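Local atomic coordinates of streptomycin 3''-adenylyltransferase (Enterococcus faecalis, PDB entry 6SXJ), a protein that catalyses transfer of adenylate from ATP to spectinomycin, giving 9-O-adenylylspectinomycin and diphosphate and so making the bacterium resistant to this antibiotic. Residues A[13-18]-A[70-75]; A[172-177]-A[243-248]. One frame throughout, in Å; residues are numbered along the deposited sequence.

Contact 1 (13-18 with 70-75) and contact 2 (172-177 with 243-248) belong to different halves of the enzyme: the first to the nucleotidyltransferase domain, the second to the C-terminal helical domain. Their centres lie about 34 Å apart, on opposite sides of the centre of the chain, and they share no helix. Both are partly buried and apolar, with one isoleucine at the middle of each. Ile72 reaches from a loop onto a helix that lies against the β-sheet and meets aliphatic groups alone. In contact 2 the isoleucine, Ile245, comes from the helix instead and meets a chain turn, where an aromatic ring joins the aliphatic packing.

Contact 1. Residues A[13-18]-A[70-75]; sequences NKVKKI and RPISKK
Ile72 reaches from the loop that follows helix 59-69 to the flank of the N-terminal helix, where Lys14, Val15 and Ile18 receive it. Its CB already points at the helix, and the two branches part from there. The short branch, Ile72 CG2, lies 4.0 Å from Lys14 CD, near the middle of that chain. The long branch runs through CG1 to CD1, and this last methyl carries most of the contact. Ile72 CD1 is 3.7 Å from Lys14 CB, 3.8 Å from Val15 CG2 and 3.8 Å from Ile18 CD1, so one methyl touches three residues across two successive turns of the helix. Ile72 and Ile18 meet tip to tip, whereas Lys14 and Val15 are crossed at an angle. The branch is aimed by a chi1 of 60°, which sets CG1 between the backbone N and the carbonyl carbon, with CG2 beside the N.

Lys14 contributes only its aliphatic part: the chain bends at chi2 and chi4, and its end turns away from the loop, keeping the ammonium group off the apolar patch. Behind Ile72 the loop is tied to itself. Lys75 NZ folds back to donate to Arg70 O at 2.6 Å, tilted 21° from the carbonyl plane, and bonds weakly to Ser73 O at 3.2 Å.

The surroundings extend the apolar packing. Ile85, in strand 85-91, touches both Ile72 and Val15, and Leu87 of the same strand also meets Val15; Leu6 packs on Lys14 and Ile72, while a hydrogen bond from Gln11 NE2 holds Ile72 O. The contact thus joins helix 8-23, the loop between helix 59-69 and strand 85-91, and that strand of the mixed sheet of the nucleotidyltransferase domain.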
loop_
_atom_site.group_PDB
_atom_site.type_symbol
_atom_site.label_atom_id
_atom_site.label_comp_id
_atom_site.label_asym_id
_atom_site.label_seq_id
_atom_site.Cartn_x
_atom_site.Cartn_y
_atom_site.Cartn_z
ATOM N N ASN A 13 -4.299 -2.509 -18.502
ATOM C CA ASN A 13 -4.534 -1.684 -19.681
ATOM C C ASN A 13 -5.763 -0.804 -19.512
ATOM O O ASN A 13 -5.761 0.358 -19.933
ATOM C CB ASN A 13 -4.682 -2.568 -20.915
ATOM C CG ASN A 13 -4.360 -1.832 -22.187
ATOM O OD1 ASN A 13 -5.246 -1.565 -23.001
ATOM N ND2 ASN A 13 -3.085 -1.485 -22.366
ATOM N N LYS A 14 -6.830 -1.340 -18.915
ATOM C CA LYS A 14 -8.018 -0.531 -18.665
ATOM C C LYS A 14 -7.717 0.609 -17.696
ATOM O O LYS A 14 -8.240 1.715 -17.852
ATOM C CB LYS A 14 -9.148 -1.408 -18.121
ATOM C CG LYS A 14 -10.232 -1.726 -19.140
ATOM C CD LYS A 14 -10.747 -3.147 -19.003
ATOM C CE LYS A 14 -11.625 -3.569 -20.173
ATOM N NZ LYS A 14 -12.818 -2.643 -20.345
ATOM N N VAL A 15 -6.861 0.365 -16.702
ATOM C CA VAL A 15 -6.490 1.434 -15.775
ATOM C C VAL A 15 -5.773 2.553 -16.518
ATOM O O VAL A 15 -6.034 3.740 -16.282
ATOM C CB VAL A 15 -5.625 0.882 -14.625
ATOM C CG1 VAL A 15 -5.044 2.037 -13.789
ATOM C CG2 VAL A 15 -6.441 -0.066 -13.745
ATOM N N LYS A 16 -4.860 2.193 -17.427
ATOM C CA LYS A 16 -4.116 3.202 -18.179
ATOM C C LYS A 16 -5.050 4.064 -19.016
ATOM O O LYS A 16 -4.882 5.287 -19.093
ATOM C CB LYS A 16 -3.081 2.533 -19.083
ATOM C CG LYS A 16 -2.112 1.608 -18.370
ATOM C CD LYS A 16 -1.399 0.681 -19.366
ATOM C CE LYS A 16 -0.831 1.438 -20.555
ATOM N NZ LYS A 16 -0.070 0.532 -21.482
ATOM N N LYS A 17 -6.035 3.443 -19.656
ATOM C CA LYS A 17 -6.916 4.191 -20.544
ATOM C C LYS A 17 -7.917 5.021 -19.754
ATOM O O LYS A 17 -8.230 6.155 -20.143
ATOM C CB LYS A 17 -7.614 3.227 -21.498
ATOM C CG LYS A 17 -6.620 2.536 -22.453
ATOM C CD LYS A 17 -7.238 1.354 -23.178
ATOM C CE LYS A 17 -6.368 0.897 -24.351
ATOM N NZ LYS A 17 -6.185 1.961 -25.378
ATOM N N ILE A 18 -8.406 4.489 -18.631
ATOM C CA ILE A 18 -9.250 5.297 -17.750
ATOM C C ILE A 18 -8.538 6.595 -17.411
ATOM O O ILE A 18 -9.061 7.696 -17.628
ATOM C CB ILE A 18 -9.617 4.518 -16.476
ATOM C CG1 ILE A 18 -10.644 3.433 -16.796
ATOM C CG2 ILE A 18 -10.172 5.478 -15.409
ATOM C CD1 ILE A 18 -10.600 2.270 -15.833
ATOM N N ARG A 70 -13.982 0.666 -10.348
ATOM C CA ARG A 70 -14.606 -0.351 -9.510
ATOM C C ARG A 70 -14.930 -1.637 -10.253
ATOM O O ARG A 70 -14.710 -2.718 -9.676
ATOM C CB ARG A 70 -15.874 0.232 -8.869
ATOM C CG ARG A 70 -16.818 -0.810 -8.284
ATOM C CD ARG A 70 -17.855 -0.164 -7.368
ATOM N NE ARG A 70 -18.401 1.054 -7.959
ATOM C CZ ARG A 70 -18.810 2.108 -7.265
ATOM N NH1 ARG A 70 -18.738 2.101 -5.943
ATOM N NH2 ARG A 70 -19.298 3.169 -7.895
ATOM N N PRO A 71 -15.447 -1.615 -11.486
ATOM C CA PRO A 71 -15.834 -2.879 -12.135
ATOM C C PRO A 71 -14.657 -3.770 -12.480
ATOM O O PRO A 71 -14.846 -4.982 -12.652
ATOM C CB PRO A 71 -16.562 -2.427 -13.411
ATOM C CG PRO A 71 -16.671 -0.915 -13.327
ATOM C CD PRO A 71 -15.616 -0.457 -12.383
ATOM N N ILE A 72 -13.453 -3.216 -12.595
ATOM C CA ILE A 72 -12.306 -3.964 -13.086
ATOM C C ILE A 72 -11.345 -4.322 -11.967
ATOM O O ILE A 72 -10.253 -4.833 -12.233
ATOM C CB ILE A 72 -11.584 -3.195 -14.201
ATOM C CG1 ILE A 72 -11.084 -1.848 -13.692
ATOM C CG2 ILE A 72 -12.516 -2.965 -15.375
ATOM C CD1 ILE A 72 -9.965 -1.269 -14.540
ATOM N N SER A 73 -11.712 -4.058 -10.720
ATOM C CA SER A 73 -10.882 -4.407 -9.583
ATOM C C SER A 73 -11.541 -5.540 -8.815
ATOM O O SER A 73 -12.769 -5.613 -8.741
ATOM C CB SER A 73 -10.672 -3.194 -8.662
ATOM O OG SER A 73 -10.266 -3.572 -7.362
ATOM N N LYS A 74 -10.715 -6.393 -8.209
ATOM C CA LYS A 74 -11.233 -7.453 -7.361
ATOM C C LYS A 74 -12.023 -6.849 -6.204
ATOM O O LYS A 74 -11.686 -5.781 -5.689
ATOM C CB LYS A 74 -10.090 -8.302 -6.813
ATOM C CG LYS A 74 -10.523 -9.508 -5.990
ATOM C CD LYS A 74 -9.356 -10.037 -5.155
ATOM C CE LYS A 74 -9.717 -11.333 -4.423
ATOM N NZ LYS A 74 -9.019 -12.530 -4.990
ATOM N N LYS A 75 -13.072 -7.550 -5.784
ATOM C CA LYS A 75 -13.815 -7.202 -4.582
ATOM C C LYS A 75 -13.484 -8.201 -3.484
ATOM O O LYS A 75 -13.289 -9.395 -3.753
ATOM C CB LYS A 75 -15.320 -7.176 -4.839
ATOM C CG LYS A 75 -15.812 -5.838 -5.380
ATOM C CD LYS A 75 -15.713 -5.809 -6.898
ATOM C CE LYS A 75 -15.919 -4.406 -7.446
ATOM N NZ LYS A 75 -14.732 -3.543 -7.210
#

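Contact 2. Residues A[172-177]-A[243-248]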
loop_
_atom_site.group_PDB
_atom_site.type_symbol
_atom_site.label_atom_id
_atom_site.label_comp_id
_atom_site.label_asym_id
_atom_site.label_seq_id
_atom_site.Cartn_x
_atom_site.Cartn_y
_atom_site.Cartn_z
ATOM N N GLU A 172 -0.437 3.337 16.046
ATOM C CA GLU A 172 -1.861 3.058 15.936
ATOM C C GLU A 172 -2.128 1.604 15.581
ATOM O O GLU A 172 -3.217 1.098 15.874
ATOM C CB GLU A 172 -2.494 3.985 14.899
ATOM C CG GLU A 172 -2.755 5.393 15.434
ATOM C CD GLU A 172 -3.504 6.261 14.453
ATOM O OE1 GLU A 172 -3.629 7.478 14.705
ATOM O OE2 GLU A 172 -3.953 5.724 13.418
ATOM N N LEU A 173 -1.155 0.927 14.969
ATOM C CA LEU A 173 -1.315 -0.486 14.633
ATOM C C LEU A 173 -1.467 -1.344 15.883
ATOM O O LEU A 173 -2.322 -2.237 15.934
ATOM C CB LEU A 173 -0.112 -0.952 13.822
ATOM C CG LEU A 173 -0.238 -2.203 12.964
ATOM C CD1 LEU A 173 0.558 -2.026 11.685
ATOM C CD2 LEU A 173 0.251 -3.401 13.743
ATOM N N ILE A 174 -0.661 -1.084 16.911
ATOM C CA ILE A 174 -0.746 -1.860 18.141
ATOM C C ILE A 174 -2.092 -1.678 18.825
ATOM O O ILE A 174 -2.493 -2.517 19.638
ATOM C CB ILE A 174 0.399 -1.477 19.107
ATOM C CG1 ILE A 174 0.507 0.045 19.239
ATOM C CG2 ILE A 174 1.719 -2.060 18.630
ATOM C CD1 ILE A 174 -0.260 0.620 20.420
ATOM N N ASP A 175 -2.800 -0.590 18.524
ATOM C CA ASP A 175 -4.084 -0.303 19.151
ATOM C C ASP A 175 -5.264 -0.795 18.328
ATOM O O ASP A 175 -6.404 -0.737 18.808
ATOM C CB ASP A 175 -4.223 1.206 19.393
ATOM C CG ASP A 175 -4.967 1.525 20.673
ATOM O OD1 ASP A 175 -5.056 0.641 21.553
ATOM O OD2 ASP A 175 -5.463 2.663 20.802
ATOM N N ASN A 176 -5.010 -1.316 17.130
ATOM C CA ASN A 176 -6.057 -1.646 16.179
ATOM C C ASN A 176 -5.739 -2.923 15.431
ATOM O O ASN A 176 -5.915 -3.025 14.216
ATOM C CB ASN A 176 -6.261 -0.509 15.190
ATOM C CG ASN A 176 -6.889 0.712 15.846
ATOM O OD1 ASN A 176 -8.125 0.866 16.018
ATOM N ND2 ASN A 176 -6.019 1.572 16.273
ATOM N N TYR A 177 -5.251 -3.910 16.163
ATOM C CA TYR A 177 -5.017 -5.219 15.591
ATOM C C TYR A 177 -6.180 -6.165 15.825
ATOM O O TYR A 177 -6.270 -7.184 15.134
ATOM C CB TYR A 177 -3.732 -5.822 16.164
ATOM C CG TYR A 177 -3.826 -6.234 17.614
ATOM C CD1 TYR A 177 -4.236 -7.512 17.962
ATOM C CD2 TYR A 177 -3.501 -5.349 18.633
ATOM C CE1 TYR A 177 -4.319 -7.899 19.282
ATOM C CE2 TYR A 177 -3.583 -5.730 19.961
ATOM C CZ TYR A 177 -3.993 -7.008 20.277
ATOM O OH TYR A 177 -4.076 -7.400 21.591
ATOM N N LEU A 243 0.733 -10.651 22.839
ATOM C CA LEU A 243 2.133 -10.845 23.214
ATOM C C LEU A 243 3.065 -10.618 22.034
ATOM O O LEU A 243 4.103 -9.958 22.162
ATOM C CB LEU A 243 2.322 -12.252 23.781
ATOM C CG LEU A 243 1.329 -12.599 24.888
ATOM C CD1 LEU A 243 1.506 -14.013 25.379
ATOM C CD2 LEU A 243 1.480 -11.607 26.034
ATOM N N THR A 244 2.723 -11.180 20.876
ATOM C CA THR A 244 3.596 -11.027 19.716
ATOM C C THR A 244 3.590 -9.590 19.213
ATOM O O THR A 244 4.639 -9.048 18.846
ATOM C CB THR A 244 3.165 -11.991 18.609
ATOM O OG1 THR A 244 3.331 -13.343 19.054
ATOM C CG2 THR A 244 3.989 -11.771 17.367
ATOM N N ILE A 245 2.413 -8.959 19.171
ATOM C CA ILE A 245 2.346 -7.538 18.835
ATOM C C ILE A 245 3.295 -6.752 19.731
ATOM O O ILE A 245 4.108 -5.943 19.260
ATOM C CB ILE A 245 0.897 -7.029 18.964
ATOM C CG1 ILE A 245 -0.006 -7.709 17.929
ATOM C CG2 ILE A 245 0.839 -5.517 18.811
ATOM C CD1 ILE A 245 -0.011 -7.024 16.576
ATOM N N ASN A 246 3.199 -6.978 21.046
ATOM C CA ASN A 246 4.102 -6.322 21.985
ATOM C C ASN A 246 5.552 -6.647 21.652
ATOM O O ASN A 246 6.401 -5.752 21.575
ATOM C CB ASN A 246 3.766 -6.748 23.416
ATOM C CG ASN A 246 2.442 -6.187 23.894
ATOM O OD1 ASN A 246 1.908 -5.242 23.306
ATOM N ND2 ASN A 246 1.898 -6.769 24.965
ATOM N N TYR A 247 5.845 -7.929 21.427
ATOM C CA TYR A 247 7.205 -8.327 21.081
ATOM C C TYR A 247 7.689 -7.607 19.827
ATOM O O TYR A 247 8.779 -7.020 19.810
ATOM C CB TYR A 247 7.271 -9.839 20.873
ATOM C CG TYR A 247 8.524 -10.266 20.143
ATOM C CD1 TYR A 247 9.750 -10.269 20.793
ATOM C CD2 TYR A 247 8.489 -10.643 18.800
ATOM C CE1 TYR A 247 10.904 -10.640 20.144
ATOM C CE2 TYR A 247 9.647 -11.024 18.139
ATOM C CZ TYR A 247 10.853 -11.019 18.820
ATOM O OH TYR A 247 12.021 -11.389 18.191
ATOM N N LEU A 248 6.898 -7.663 18.753
ATOM C CA LEU A 248 7.309 -7.037 17.501
ATOM C C LEU A 248 7.457 -5.532 17.659
ATOM O O LEU A 248 8.372 -4.925 17.089
ATOM C CB LEU A 248 6.294 -7.359 16.405
ATOM C CG LEU A 248 6.216 -8.841 16.032
ATOM C CD1 LEU A 248 5.087 -9.117 15.061
ATOM C CD2 LEU A 248 7.559 -9.258 15.459
#
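This is an apolar helix-to-turn contact in the C-terminal helical domain, made where the chain leaves helix 159-173 through a type I β-turn, Leu173 to Asn176, and passes helix 241-253. Ile245 is the residue of the helix that meets it, and its branches divide the work. Ile245 CG2, anti to its backbone nitrogen, lies 3.6 Å from Ile174 CG2 and 4.0 Å from Ile174 CA. The other branch goes to Tyr177, with Ile245 CD1 3.9 Å from Tyr177 CB. Ile245 CG1 makes a CH-pi contact over one face of the Tyr177 ring, 4.2 Å from its centroid and 13° off the normal. Tyr177 also touches Val241 and Asn242 of the same helix, and Ser184 on helix 181-196, so its side chain packs against two helices.

Asn176 N to Leu173 O, 3.1 Å, closes the turn. Just before it, Glu172 O takes two donors, Asp175 N at 3.2 Å and the side-chain amide of Asn176. The latter bond, from Asn176 ND2 to Glu172 O, is 2.9 Å long and nearly straight at 178°, with the oxygen lying in the plane of the Asn176 amide.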